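Local atomic coordinates of multisubunit Na+/H+ antiporter, D subunit (Anoxybacillus flavithermus, PDB entry 6Z16), a protein that probably helps to exchange sodium ions for protons across the cell membrane as one subunit of the multisubunit Mrp antiporter. Residues Ala338-Phe343 / Trp371-Ala376; Ser360-Ser365 / Asn428-Glu433; Thr364-Leu369 / Lys435-Lys440. One frame throughout, in Å; residues are numbered along the deposited sequence.

Interaction 1. Residues Ala338-Phe343 / Trp371-Ala376; sequences AMLFLF and WAFFIA. With PTY (phosphatidylethanolamine), chain S.
In the transmembrane domain of this Mrp-type subunit, helices 320-351 and 367-381 run in roughly opposite senses, and Phe343 of the first packs on Ala372, Phe373 and Ala376 of the second. Between segments 338-343 and 371-376 the axes come no closer than 10.9 Å, at 149°, a spacing that large side chains have to bridge. The ring of Phe343 does most of this: with CG anti to its carbonyl carbon (chi1 -85°), it reaches across to the backbone of the partner helix. Its CZ lies 3.7 Å from Ala372 CB and its CE2 3.7 Å from Ala376 CB. These two alanines are four residues apart, and their short methyls let an aromatic ring approach the helix. Phe373 CA sits over one face of the Phe343 ring, 4.3 Å from its centroid, as a CH-pi contact. The ring of Phe373 turns its edge to the same ring in an edge-to-face (T-shaped) pair, centroids 5.7 Å apart and planes at 74°. Leu340 lies about perpendicular to Phe373, and its CD2 is 4.0 Å from Phe373 CE1 while also touching Ala376 CB. Met339, extended through chi1 and chi2, brings SD to 4.0 Å from the same methyl. On its lipid-facing flank the second helix gives a face of the Trp371 ring to acyl carbon C33 of phosphatidylethanolamine. Phe343 also packs on Val449 of helix 446-461. Aromatic, aliphatic and thioether surface makes up the side-chain contact, so cohesion rests on fit of shape and on the ring-edge interaction, without polar side chains that would need partners inside the membrane.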
loop_
_atom_site.group_PDB
_atom_site.type_symbol
_atom_site.label_atom_id
_atom_site.label_comp_id
_atom_site.label_asym_id
_atom_site.label_seq_id
_atom_site.Cartn_x
_atom_site.Cartn_y
_atom_site.Cartn_z
ATOM N N ALA D 338 -28.062 -46.992 -43.284
ATOM C CA ALA D 338 -26.980 -46.113 -43.737
ATOM C C ALA D 338 -26.525 -46.464 -45.157
ATOM O O ALA D 338 -26.343 -45.568 -46.003
ATOM C CB ALA D 338 -25.809 -46.181 -42.762
ATOM N N MET D 339 -26.409 -47.769 -45.447
ATOM C CA MET D 339 -26.025 -48.245 -46.777
ATOM C C MET D 339 -27.016 -47.810 -47.849
ATOM O O MET D 339 -26.620 -47.360 -48.933
ATOM C CB MET D 339 -25.948 -49.765 -46.746
ATOM C CG MET D 339 -25.353 -50.442 -47.946
ATOM S SD MET D 339 -25.770 -52.183 -47.835
ATOM C CE MET D 339 -25.057 -52.570 -46.248
ATOM N N LEU D 340 -28.312 -47.936 -47.560
ATOM C CA LEU D 340 -29.323 -47.622 -48.561
ATOM C C LEU D 340 -29.417 -46.134 -48.837
ATOM O O LEU D 340 -29.662 -45.745 -49.986
ATOM C CB LEU D 340 -30.677 -48.167 -48.137
ATOM C CG LEU D 340 -30.734 -49.682 -48.249
ATOM C CD1 LEU D 340 -32.010 -50.191 -47.661
ATOM C CD2 LEU D 340 -30.612 -50.091 -49.702
ATOM N N PHE D 341 -29.210 -45.287 -47.821
ATOM C CA PHE D 341 -29.161 -43.859 -48.126
ATOM C C PHE D 341 -27.947 -43.490 -48.967
ATOM O O PHE D 341 -28.049 -42.611 -49.838
ATOM C CB PHE D 341 -29.190 -43.011 -46.863
ATOM C CG PHE D 341 -30.533 -42.906 -46.248
ATOM C CD1 PHE D 341 -31.548 -42.268 -46.927
ATOM C CD2 PHE D 341 -30.766 -43.368 -44.971
ATOM C CE1 PHE D 341 -32.786 -42.137 -46.373
ATOM C CE2 PHE D 341 -32.000 -43.241 -44.407
ATOM C CZ PHE D 341 -33.015 -42.619 -45.109
ATOM N N LEU D 342 -26.809 -44.160 -48.756
ATOM C CA LEU D 342 -25.657 -43.871 -49.612
ATOM C C LEU D 342 -25.892 -44.333 -51.056
ATOM O O LEU D 342 -25.488 -43.640 -52.006
ATOM C CB LEU D 342 -24.404 -44.499 -49.017
ATOM C CG LEU D 342 -24.008 -43.935 -47.651
ATOM C CD1 LEU D 342 -22.795 -44.634 -47.075
ATOM C CD2 LEU D 342 -23.802 -42.445 -47.727
ATOM N N PHE D 343 -26.579 -45.473 -51.237
ATOM C CA PHE D 343 -27.002 -45.904 -52.575
ATOM C C PHE D 343 -27.903 -44.879 -53.253
ATOM O O PHE D 343 -27.723 -44.571 -54.441
ATOM C CB PHE D 343 -27.740 -47.241 -52.526
ATOM C CG PHE D 343 -26.858 -48.439 -52.543
ATOM C CD1 PHE D 343 -26.166 -48.764 -53.692
ATOM C CD2 PHE D 343 -26.804 -49.300 -51.457
ATOM C CE1 PHE D 343 -25.371 -49.879 -53.738
ATOM C CE2 PHE D 343 -26.028 -50.425 -51.493
ATOM C CZ PHE D 343 -25.304 -50.715 -52.637
ATOM N N TRP D 371 -25.901 -54.501 -59.191
ATOM C CA TRP D 371 -25.963 -55.751 -58.450
ATOM C C TRP D 371 -25.665 -55.564 -56.969
ATOM O O TRP D 371 -26.163 -56.347 -56.149
ATOM C CB TRP D 371 -25.047 -56.790 -59.092
ATOM C CG TRP D 371 -25.573 -57.182 -60.435
ATOM C CD1 TRP D 371 -25.076 -56.822 -61.651
ATOM C CD2 TRP D 371 -26.761 -57.932 -60.697
ATOM N NE1 TRP D 371 -25.853 -57.339 -62.653
ATOM C CE2 TRP D 371 -26.898 -58.019 -62.092
ATOM C CE3 TRP D 371 -27.713 -58.557 -59.886
ATOM C CZ2 TRP D 371 -27.942 -58.699 -62.691
ATOM C CZ3 TRP D 371 -28.743 -59.231 -60.483
ATOM C CH2 TRP D 371 -28.852 -59.300 -61.870
ATOM N N ALA D 372 -24.951 -54.495 -56.599
ATOM C CA ALA D 372 -24.802 -54.154 -55.191
ATOM C C ALA D 372 -26.126 -53.713 -54.582
ATOM O O ALA D 372 -26.452 -54.102 -53.454
ATOM C CB ALA D 372 -23.749 -53.061 -55.038
ATOM N N PHE D 373 -26.914 -52.923 -55.322
ATOM C CA PHE D 373 -28.226 -52.520 -54.825
ATOM C C PHE D 373 -29.188 -53.694 -54.773
ATOM O O PHE D 373 -30.053 -53.743 -53.894
ATOM C CB PHE D 373 -28.813 -51.403 -55.688
ATOM C CG PHE D 373 -30.127 -50.878 -55.179
ATOM C CD1 PHE D 373 -30.171 -50.052 -54.069
ATOM C CD2 PHE D 373 -31.318 -51.222 -55.796
ATOM C CE1 PHE D 373 -31.372 -49.573 -53.591
ATOM C CE2 PHE D 373 -32.521 -50.747 -55.319
ATOM C CZ PHE D 373 -32.545 -49.923 -54.214
ATOM N N PHE D 374 -29.044 -54.646 -55.700
ATOM C CA PHE D 374 -29.853 -55.862 -55.677
ATOM C C PHE D 374 -29.580 -56.689 -54.422
ATOM O O PHE D 374 -30.514 -57.136 -53.739
ATOM C CB PHE D 374 -29.574 -56.663 -56.948
ATOM C CG PHE D 374 -30.396 -57.909 -57.088
ATOM C CD1 PHE D 374 -31.735 -57.841 -57.433
ATOM C CD2 PHE D 374 -29.820 -59.152 -56.908
ATOM C CE1 PHE D 374 -32.485 -58.988 -57.569
ATOM C CE2 PHE D 374 -30.565 -60.297 -57.049
ATOM C CZ PHE D 374 -31.899 -60.214 -57.374
ATOM N N ILE D 375 -28.299 -56.886 -54.094
ATOM C CA ILE D 375 -27.950 -57.614 -52.874
ATOM C C ILE D 375 -28.359 -56.832 -51.626
ATOM O O ILE D 375 -28.799 -57.426 -50.632
ATOM C CB ILE D 375 -26.449 -57.960 -52.888
ATOM C CG1 ILE D 375 -26.137 -58.847 -54.086
ATOM C CG2 ILE D 375 -26.018 -58.697 -51.631
ATOM C CD1 ILE D 375 -26.884 -60.160 -54.079
ATOM N N ALA D 376 -28.292 -55.496 -51.676
ATOM C CA ALA D 376 -28.717 -54.677 -50.542
ATOM C C ALA D 376 -30.220 -54.771 -50.307
ATOM O O ALA D 376 -30.670 -54.852 -49.158
ATOM C CB ALA D 376 -28.307 -53.226 -50.768
HETATM C C1 PTY S . -21.936 -60.254 -64.588
HETATM C C2 PTY S . -19.292 -55.991 -68.853
HETATM C C3 PTY S . -20.770 -55.766 -68.467
HETATM O O4 PTY S . -22.148 -60.911 -63.317
HETATM C C5 PTY S . -21.652 -57.992 -65.615
HETATM C C6 PTY S . -21.901 -58.769 -64.351
HETATM O O7 PTY S . -20.808 -58.475 -63.423
HETATM C C8 PTY S . -20.985 -57.461 -62.561
HETATM O O10 PTY S . -21.963 -56.768 -62.535
HETATM C C11 PTY S . -19.821 -57.320 -61.631
HETATM C C12 PTY S . -20.259 -57.272 -60.176
HETATM C C13 PTY S . -21.015 -58.511 -59.752
HETATM C C14 PTY S . -21.537 -58.462 -58.328
HETATM C C15 PTY S . -22.287 -59.720 -57.926
HETATM C C16 PTY S . -23.276 -59.514 -56.793
HETATM C C17 PTY S . -22.768 -59.900 -55.416
HETATM C C18 PTY S . -22.965 -61.368 -55.063
HETATM C C19 PTY S . -22.799 -61.656 -53.577
HETATM C C20 PTY S . -23.083 -63.092 -53.171
HETATM C C21 PTY S . -22.862 -63.359 -51.690
HETATM C C22 PTY S . -22.784 -64.834 -51.331
HETATM C C23 PTY S . -22.026 -65.105 -50.041
HETATM C C24 PTY S . -21.967 -66.570 -49.635
HETATM C C25 PTY S . -21.173 -67.468 -50.572
HETATM C C26 PTY S . -21.170 -68.927 -50.134
HETATM C C27 PTY S . -20.459 -69.881 -51.083
HETATM C C28 PTY S . -20.550 -71.333 -50.641
HETATM C C29 PTY S . -19.708 -72.270 -51.472
HETATM C C30 PTY S . -23.396 -61.277 -63.033
HETATM C C31 PTY S . -23.471 -61.985 -61.714
HETATM O O30 PTY S . -24.330 -61.068 -63.752
HETATM C C32 PTY S . -24.282 -61.239 -60.666
HETATM C C33 PTY S . -25.773 -61.437 -60.820
HETATM C C34 PTY S . -26.338 -62.579 -59.996
HETATM C C35 PTY S . -26.520 -62.271 -58.520
HETATM C C36 PTY S . -27.232 -63.385 -57.771
HETATM C C37 PTY S . -27.473 -63.119 -56.294
HETATM C C38 PTY S . -28.252 -64.230 -55.612
HETATM C C39 PTY S . -28.678 -63.921 -54.186
HETATM C C40 PTY S . -27.542 -63.869 -53.179
HETATM C C41 PTY S . -26.818 -65.194 -52.988
HETATM P P1 PTY S . -22.877 -57.316 -67.886
HETATM O O11 PTY S . -21.354 -57.079 -68.290
HETATM O O12 PTY S . -23.487 -55.938 -67.635
HETATM O O13 PTY S . -23.583 -58.136 -68.895
HETATM O O14 PTY S . -22.813 -58.060 -66.467
HETATM N N1 PTY S . -18.437 -55.587 -67.735
#

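Interaction 2. Residues Ser360-Ser365 / Asn428-Glu433; sequences SGLITS and NGFWGE
Phe430 and Leu362 form the dense part of this contact: Leu362 CB lies 3.5 Å from Phe430 CD1, and Leu362 CD1 stands over one face of the ring, 4.0 Å from its centroid, in a CH-pi contact. Ile363 comes in about at right angles to Phe430, its CG1 3.7 Å from Phe430 CB. The carbonyl of Phe430 is gripped as well. Its O accepts Leu362 N at 2.9 Å, from a donor tilted 21° off the carbonyl plane, and a weak but nearly straight bond from Ile363 N at 3.3 Å (173° at the hydrogen). Replacing Phe430 by an alanine would probably leave Leu362 CB and CD1 without the ring they pack on and open a gap there. The arrangement fastens the turn before helix 367-381 to the chain leaving helix 405-429, and glycines make the close approach possible. A side chain on Gly361 would run into Glu433 O, and its positive phi (92°) also suits glycine; a side chain on Gly432, likewise at positive phi, would press on Ser360 CB. Gly361 N gives weak bonds to Gly429 O at 3.1 Å and to Trp431 O at 3.3 Å. Buried beside them, Ser360 OG bonds to Lys435 NZ, whereas its apparent approach to Glu433 O is too short to be trusted. Trp431 touches Ile363 lightly by CD1, while its indole meets Phe174 and Phe181 of a neighbouring antiporter subunit. Toward solvent the contact thins out. Glu433, exposed and poorly ordered, starts its side chain away from the turn, and Asn428, partly exposed, offers the turn only its backbone O, near Ser360 CB.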
loop_
_atom_site.group_PDB
_atom_site.type_symbol
_atom_site.label_atom_id
_atom_site.label_comp_id
_atom_site.label_asym_id
_atom_site.label_seq_id
_atom_site.Cartn_x
_atom_site.Cartn_y
_atom_site.Cartn_z
ATOM N N SER D 360 -34.531 -45.068 -66.593
ATOM C CA SER D 360 -34.450 -46.519 -66.655
ATOM C C SER D 360 -33.190 -46.914 -67.408
ATOM O O SER D 360 -32.676 -46.150 -68.226
ATOM C CB SER D 360 -35.687 -47.122 -67.329
ATOM O OG SER D 360 -35.783 -46.703 -68.678
ATOM N N GLY D 361 -32.700 -48.113 -67.119
ATOM C CA GLY D 361 -31.599 -48.674 -67.873
ATOM C C GLY D 361 -30.224 -48.395 -67.307
ATOM O O GLY D 361 -29.335 -47.949 -68.035
ATOM N N LEU D 362 -30.023 -48.673 -66.021
ATOM C CA LEU D 362 -28.748 -48.399 -65.377
ATOM C C LEU D 362 -27.827 -49.610 -65.307
ATOM O O LEU D 362 -26.628 -49.433 -65.075
ATOM C CB LEU D 362 -28.968 -47.871 -63.957
ATOM C CG LEU D 362 -29.632 -46.529 -63.645
ATOM C CD1 LEU D 362 -29.859 -46.442 -62.156
ATOM C CD2 LEU D 362 -28.790 -45.372 -64.091
ATOM N N ILE D 363 -28.356 -50.824 -65.481
ATOM C CA ILE D 363 -27.529 -52.029 -65.541
ATOM C C ILE D 363 -26.617 -52.008 -66.761
ATOM O O ILE D 363 -25.456 -52.428 -66.685
ATOM C CB ILE D 363 -28.435 -53.279 -65.498
ATOM C CG1 ILE D 363 -28.994 -53.478 -64.099
ATOM C CG2 ILE D 363 -27.718 -54.546 -65.929
ATOM C CD1 ILE D 363 -27.935 -53.761 -63.084
ATOM N N THR D 364 -27.088 -51.451 -67.877
ATOM C CA THR D 364 -26.274 -51.391 -69.085
ATOM C C THR D 364 -25.097 -50.430 -68.974
ATOM O O THR D 364 -24.228 -50.449 -69.850
ATOM C CB THR D 364 -27.126 -50.979 -70.283
ATOM O OG1 THR D 364 -27.568 -49.627 -70.114
ATOM C CG2 THR D 364 -28.336 -51.867 -70.387
ATOM N N SER D 365 -25.046 -49.596 -67.937
ATOM C CA SER D 365 -23.959 -48.651 -67.751
ATOM C C SER D 365 -23.317 -48.701 -66.378
ATOM O O SER D 365 -22.177 -48.245 -66.245
ATOM C CB SER D 365 -24.448 -47.221 -68.008
ATOM O OG SER D 365 -24.861 -47.071 -69.351
ATOM N N ASN D 428 -37.707 -50.769 -61.729
ATOM C CA ASN D 428 -38.036 -49.653 -62.599
ATOM C C ASN D 428 -36.835 -48.773 -62.900
ATOM O O ASN D 428 -36.794 -48.141 -63.959
ATOM C CB ASN D 428 -39.153 -48.818 -61.982
ATOM C CG ASN D 428 -40.440 -49.587 -61.833
ATOM O OD1 ASN D 428 -40.897 -49.845 -60.723
ATOM N ND2 ASN D 428 -41.040 -49.954 -62.954
ATOM N N GLY D 429 -35.852 -48.725 -62.005
ATOM C CA GLY D 429 -34.692 -47.889 -62.226
ATOM C C GLY D 429 -33.595 -48.550 -63.028
ATOM O O GLY D 429 -33.116 -47.983 -64.009
ATOM N N PHE D 430 -33.193 -49.755 -62.631
ATOM C CA PHE D 430 -32.033 -50.381 -63.247
ATOM C C PHE D 430 -32.388 -51.120 -64.534
ATOM O O PHE D 430 -31.678 -50.993 -65.535
ATOM C CB PHE D 430 -31.358 -51.307 -62.237
ATOM C CG PHE D 430 -30.676 -50.578 -61.111
ATOM C CD1 PHE D 430 -29.405 -50.064 -61.273
ATOM C CD2 PHE D 430 -31.310 -50.396 -59.897
ATOM C CE1 PHE D 430 -28.783 -49.380 -60.254
ATOM C CE2 PHE D 430 -30.687 -49.724 -58.869
ATOM C CZ PHE D 430 -29.423 -49.219 -59.047
ATOM N N TRP D 431 -33.478 -51.879 -64.546
ATOM C CA TRP D 431 -33.897 -52.556 -65.764
ATOM C C TRP D 431 -34.612 -51.591 -66.708
ATOM O O TRP D 431 -34.868 -50.433 -66.380
ATOM C CB TRP D 431 -34.794 -53.744 -65.433
ATOM C CG TRP D 431 -34.055 -54.931 -64.916
ATOM C CD1 TRP D 431 -32.711 -55.127 -64.938
ATOM C CD2 TRP D 431 -34.618 -56.088 -64.295
ATOM N NE1 TRP D 431 -32.397 -56.335 -64.375
ATOM C CE2 TRP D 431 -33.553 -56.944 -63.968
ATOM C CE3 TRP D 431 -35.919 -56.481 -63.981
ATOM C CZ2 TRP D 431 -33.749 -58.172 -63.348
ATOM C CZ3 TRP D 431 -36.110 -57.700 -63.363
ATOM C CH2 TRP D 431 -35.032 -58.532 -63.052
ATOM N N GLY D 432 -34.935 -52.083 -67.896
ATOM C CA GLY D 432 -35.567 -51.276 -68.923
ATOM C C GLY D 432 -34.561 -50.747 -69.923
ATOM O O GLY D 432 -33.360 -51.015 -69.855
ATOM N N GLU D 433 -35.069 -49.974 -70.877
ATOM C CA GLU D 433 -34.189 -49.337 -71.842
ATOM C C GLU D 433 -33.690 -47.999 -71.300
ATOM O O GLU D 433 -34.204 -47.464 -70.320
ATOM C CB GLU D 433 -34.893 -49.127 -73.180
ATOM C CG GLU D 433 -35.970 -48.062 -73.151
ATOM C CD GLU D 433 -36.581 -47.811 -74.514
ATOM O OE1 GLU D 433 -36.169 -48.477 -75.485
ATOM O OE2 GLU D 433 -37.470 -46.942 -74.613
#

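Interaction 3. Residues Thr364-Leu369 / Lys435-Lys440; sequences TSYPLL and KGFEQK. With PTY (phosphatidylethanolamine), chain S.
Tyr366 lays the edge of its ring, by CE2, against CE2 of Phe437 at 3.6 Å. The two side chains slide past each other in opposite directions, and the rings meet obliquely, centroids 5.9 Å apart and planes at 49°. With CG anti to the carbonyl carbon (chi1 -58°), the phenol extends to the loop 435-440, where its OH donates to Lys440 O at 2.6 Å. The hydroxyl approaches from above the carbonyl plane, 37° out of it. Tyrosine suits the place because the edge of its ring packs on an aromatic partner while its hydroxyl satisfies a backbone carbonyl. Gln439 runs alongside it in the reverse sense. Bent at chi2, this side chain folds back so that its amide lies nearly parallel to the phenol ring, with NE2 3.8 Å from Tyr366 CZ. The same bend presents OE1 to Ser365 OG, which gives it a weak hydrogen bond of 3.2 Å. Ser365 is small enough to fit beside the edge of Phe437, its OG 4.1 Å from CZ of that ring. Phe437 also receives a cation-pi contact from Lys434, and the amino group of Lys440 bonds to Ser349. Tyr366 occupies the N-cap position of helix 367-381. Pro367 follows, in the first turn, where backbone N-H groups have no acceptor within the helix, so proline's lack of one costs nothing; its CB lies 3.4 Å from the ester carbonyl oxygen O10 of phosphatidylethanolamine, and Leu368 CD1 meets the acyl carbon C12 at 3.7 Å. Farther in, Leu369 packs on Ile346 and Ile350 of helix 320-351 and on Leu446 of helix 446-461, so the irregular loop 435-440 lies over the start of helix 367-381 where these helices come together.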
loop_
_atom_site.group_PDB
_atom_site.type_symbol
_atom_site.label_atom_id
_atom_site.label_comp_id
_atom_site.label_asym_id
_atom_site.label_seq_id
_atom_site.Cartn_x
_atom_site.Cartn_y
_atom_site.Cartn_z
ATOM N N THR D 364 -27.088 -51.451 -67.877
ATOM C CA THR D 364 -26.274 -51.391 -69.085
ATOM C C THR D 364 -25.097 -50.430 -68.974
ATOM O O THR D 364 -24.228 -50.449 -69.850
ATOM C CB THR D 364 -27.126 -50.979 -70.283
ATOM O OG1 THR D 364 -27.568 -49.627 -70.114
ATOM C CG2 THR D 364 -28.336 -51.867 -70.387
ATOM N N SER D 365 -25.046 -49.596 -67.937
ATOM C CA SER D 365 -23.959 -48.651 -67.751
ATOM C C SER D 365 -23.317 -48.701 -66.378
ATOM O O SER D 365 -22.177 -48.245 -66.245
ATOM C CB SER D 365 -24.448 -47.221 -68.008
ATOM O OG SER D 365 -24.861 -47.071 -69.351
ATOM N N TYR D 366 -23.991 -49.224 -65.359
ATOM C CA TYR D 366 -23.450 -49.263 -63.998
ATOM C C TYR D 366 -23.743 -50.626 -63.382
ATOM O O TYR D 366 -24.613 -50.757 -62.516
ATOM C CB TYR D 366 -24.041 -48.132 -63.154
ATOM C CG TYR D 366 -23.784 -46.758 -63.730
ATOM C CD1 TYR D 366 -22.579 -46.109 -63.529
ATOM C CD2 TYR D 366 -24.743 -46.127 -64.505
ATOM C CE1 TYR D 366 -22.342 -44.868 -64.076
ATOM C CE2 TYR D 366 -24.514 -44.894 -65.059
ATOM C CZ TYR D 366 -23.317 -44.268 -64.838
ATOM O OH TYR D 366 -23.095 -43.032 -65.385
ATOM N N PRO D 367 -23.006 -51.669 -63.793
ATOM C CA PRO D 367 -23.383 -53.025 -63.367
ATOM C C PRO D 367 -23.046 -53.328 -61.923
ATOM O O PRO D 367 -23.801 -54.050 -61.258
ATOM C CB PRO D 367 -22.579 -53.918 -64.321
ATOM C CG PRO D 367 -22.167 -53.035 -65.434
ATOM C CD PRO D 367 -21.938 -51.716 -64.802
ATOM N N LEU D 368 -21.928 -52.801 -61.421
ATOM C CA LEU D 368 -21.518 -53.091 -60.050
ATOM C C LEU D 368 -22.459 -52.443 -59.046
ATOM O O LEU D 368 -22.863 -53.081 -58.066
ATOM C CB LEU D 368 -20.083 -52.623 -59.825
ATOM C CG LEU D 368 -19.532 -52.833 -58.417
ATOM C CD1 LEU D 368 -19.540 -54.294 -58.065
ATOM C CD2 LEU D 368 -18.135 -52.274 -58.316
ATOM N N LEU D 369 -22.836 -51.188 -59.301
ATOM C CA LEU D 369 -23.822 -50.493 -58.481
ATOM C C LEU D 369 -25.177 -51.186 -58.528
ATOM O O LEU D 369 -25.858 -51.297 -57.503
ATOM C CB LEU D 369 -23.949 -49.049 -58.961
ATOM C CG LEU D 369 -24.945 -48.127 -58.268
ATOM C CD1 LEU D 369 -24.544 -47.857 -56.835
ATOM C CD2 LEU D 369 -25.071 -46.852 -59.052
ATOM N N LYS D 435 -33.315 -44.230 -71.053
ATOM C CA LYS D 435 -33.898 -42.942 -71.430
ATOM C C LYS D 435 -33.566 -41.782 -70.502
ATOM O O LYS D 435 -33.620 -40.635 -70.957
ATOM C CB LYS D 435 -35.426 -43.043 -71.540
ATOM C CG LYS D 435 -36.147 -43.219 -70.217
ATOM C CD LYS D 435 -37.647 -43.268 -70.396
ATOM C CE LYS D 435 -38.346 -43.335 -69.050
ATOM N NZ LYS D 435 -38.047 -44.603 -68.337
ATOM N N GLY D 436 -33.214 -42.003 -69.241
ATOM C CA GLY D 436 -33.324 -40.921 -68.284
ATOM C C GLY D 436 -32.085 -40.109 -67.988
ATOM O O GLY D 436 -32.183 -38.947 -67.586
ATOM N N PHE D 437 -30.913 -40.695 -68.190
ATOM C CA PHE D 437 -29.676 -40.167 -67.645
ATOM C C PHE D 437 -28.650 -40.021 -68.759
ATOM O O PHE D 437 -28.879 -40.413 -69.905
ATOM C CB PHE D 437 -29.166 -41.066 -66.510
ATOM C CG PHE D 437 -28.740 -42.445 -66.950
ATOM C CD1 PHE D 437 -29.673 -43.451 -67.157
ATOM C CD2 PHE D 437 -27.399 -42.756 -67.080
ATOM C CE1 PHE D 437 -29.281 -44.709 -67.553
ATOM C CE2 PHE D 437 -27.002 -44.019 -67.457
ATOM C CZ PHE D 437 -27.945 -44.995 -67.691
ATOM N N GLU D 438 -27.514 -39.429 -68.412
ATOM C CA GLU D 438 -26.393 -39.235 -69.316
ATOM C C GLU D 438 -25.169 -39.860 -68.664
ATOM O O GLU D 438 -25.059 -39.864 -67.434
ATOM C CB GLU D 438 -26.179 -37.739 -69.606
ATOM C CG GLU D 438 -25.062 -37.398 -70.581
ATOM C CD GLU D 438 -25.334 -37.877 -71.989
ATOM O OE1 GLU D 438 -26.519 -37.983 -72.370
ATOM O OE2 GLU D 438 -24.358 -38.148 -72.719
ATOM N N GLN D 439 -24.275 -40.416 -69.484
ATOM C CA GLN D 439 -23.149 -41.194 -68.983
ATOM C C GLN D 439 -22.168 -40.322 -68.210
ATOM O O GLN D 439 -21.567 -39.398 -68.764
ATOM C CB GLN D 439 -22.438 -41.887 -70.141
ATOM C CG GLN D 439 -21.302 -42.794 -69.713
ATOM C CD GLN D 439 -21.787 -43.987 -68.921
ATOM O OE1 GLN D 439 -22.824 -44.568 -69.231
ATOM N NE2 GLN D 439 -21.028 -44.371 -67.902
ATOM N N LYS D 440 -22.015 -40.627 -66.925
ATOM C CA LYS D 440 -21.166 -39.860 -66.026
ATOM C C LYS D 440 -20.420 -40.853 -65.155
ATOM O O LYS D 440 -21.048 -41.652 -64.458
ATOM C CB LYS D 440 -22.002 -38.894 -65.175
ATOM C CG LYS D 440 -21.213 -37.920 -64.299
ATOM C CD LYS D 440 -21.078 -38.381 -62.849
ATOM C CE LYS D 440 -22.391 -38.310 -62.111
ATOM N NZ LYS D 440 -22.230 -38.724 -60.690
HETATM C C1 PTY S . -21.936 -60.254 -64.588
HETATM C C2 PTY S . -19.292 -55.991 -68.853
HETATM C C3 PTY S . -20.770 -55.766 -68.467
HETATM O O4 PTY S . -22.148 -60.911 -63.317
HETATM C C5 PTY S . -21.652 -57.992 -65.615
HETATM C C6 PTY S . -21.901 -58.769 -64.351
HETATM O O7 PTY S . -20.808 -58.475 -63.423
HETATM C C8 PTY S . -20.985 -57.461 -62.561
HETATM O O10 PTY S . -21.963 -56.768 -62.535
HETATM C C11 PTY S . -19.821 -57.320 -61.631
HETATM C C12 PTY S . -20.259 -57.272 -60.176
HETATM C C13 PTY S . -21.015 -58.511 -59.752
HETATM C C14 PTY S . -21.537 -58.462 -58.328
HETATM C C15 PTY S . -22.287 -59.720 -57.926
HETATM C C16 PTY S . -23.276 -59.514 -56.793
HETATM C C17 PTY S . -22.768 -59.900 -55.416
HETATM C C18 PTY S . -22.965 -61.368 -55.063
HETATM C C19 PTY S . -22.799 -61.656 -53.577
HETATM C C20 PTY S . -23.083 -63.092 -53.171
HETATM C C21 PTY S . -22.862 -63.359 -51.690
HETATM C C22 PTY S . -22.784 -64.834 -51.331
HETATM C C23 PTY S . -22.026 -65.105 -50.041
HETATM C C24 PTY S . -21.967 -66.570 -49.635
HETATM C C25 PTY S . -21.173 -67.468 -50.572
HETATM C C26 PTY S . -21.170 -68.927 -50.134
HETATM C C27 PTY S . -20.459 -69.881 -51.083
HETATM C C28 PTY S . -20.550 -71.333 -50.641
HETATM C C29 PTY S . -19.708 -72.270 -51.472
HETATM C C30 PTY S . -23.396 -61.277 -63.033
HETATM C C31 PTY S . -23.471 -61.985 -61.714
HETATM O O30 PTY S . -24.330 -61.068 -63.752
HETATM C C32 PTY S . -24.282 -61.239 -60.666
HETATM C C33 PTY S . -25.773 -61.437 -60.820
HETATM C C34 PTY S . -26.338 -62.579 -59.996
HETATM C C35 PTY S . -26.520 -62.271 -58.520
HETATM C C36 PTY S . -27.232 -63.385 -57.771
HETATM C C37 PTY S . -27.473 -63.119 -56.294
HETATM C C38 PTY S . -28.252 -64.230 -55.612
HETATM C C39 PTY S . -28.678 -63.921 -54.186
HETATM C C40 PTY S . -27.542 -63.869 -53.179
HETATM C C41 PTY S . -26.818 -65.194 -52.988
HETATM P P1 PTY S . -22.877 -57.316 -67.886
HETATM O O11 PTY S . -21.354 -57.079 -68.290
HETATM O O12 PTY S . -23.487 -55.938 -67.635
HETATM O O13 PTY S . -23.583 -58.136 -68.895
HETATM O O14 PTY S . -22.813 -58.060 -66.467
HETATM N N1 PTY S . -18.437 -55.587 -67.735
#

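Overall arrangement
Of the elements joined here, helix 320-351 comes first along the chain; interaction 1 closes the shortest of the three loops, bringing helix 367-381 back against it. Interactions 2 and 3 both begin in the turn before helix 367-381, interaction 3 running on into its first residues; they share Thr364 and Ser365 and close long loops through helix 405-429, ending at 428-433 and 435-440. Each therefore crosses interaction 1 in sequence. In space, interactions 2 and 3 have centres about 7 Å apart, joined where Phe437 packs on Gly361 and Leu362. Interaction 1, its centre about 16 Å from either, touches them through Phe373 on Phe430 and Phe343 on Leu369. Together they tie helices 320-351, 367-381 and 405-429 to the loop before helix 446-461.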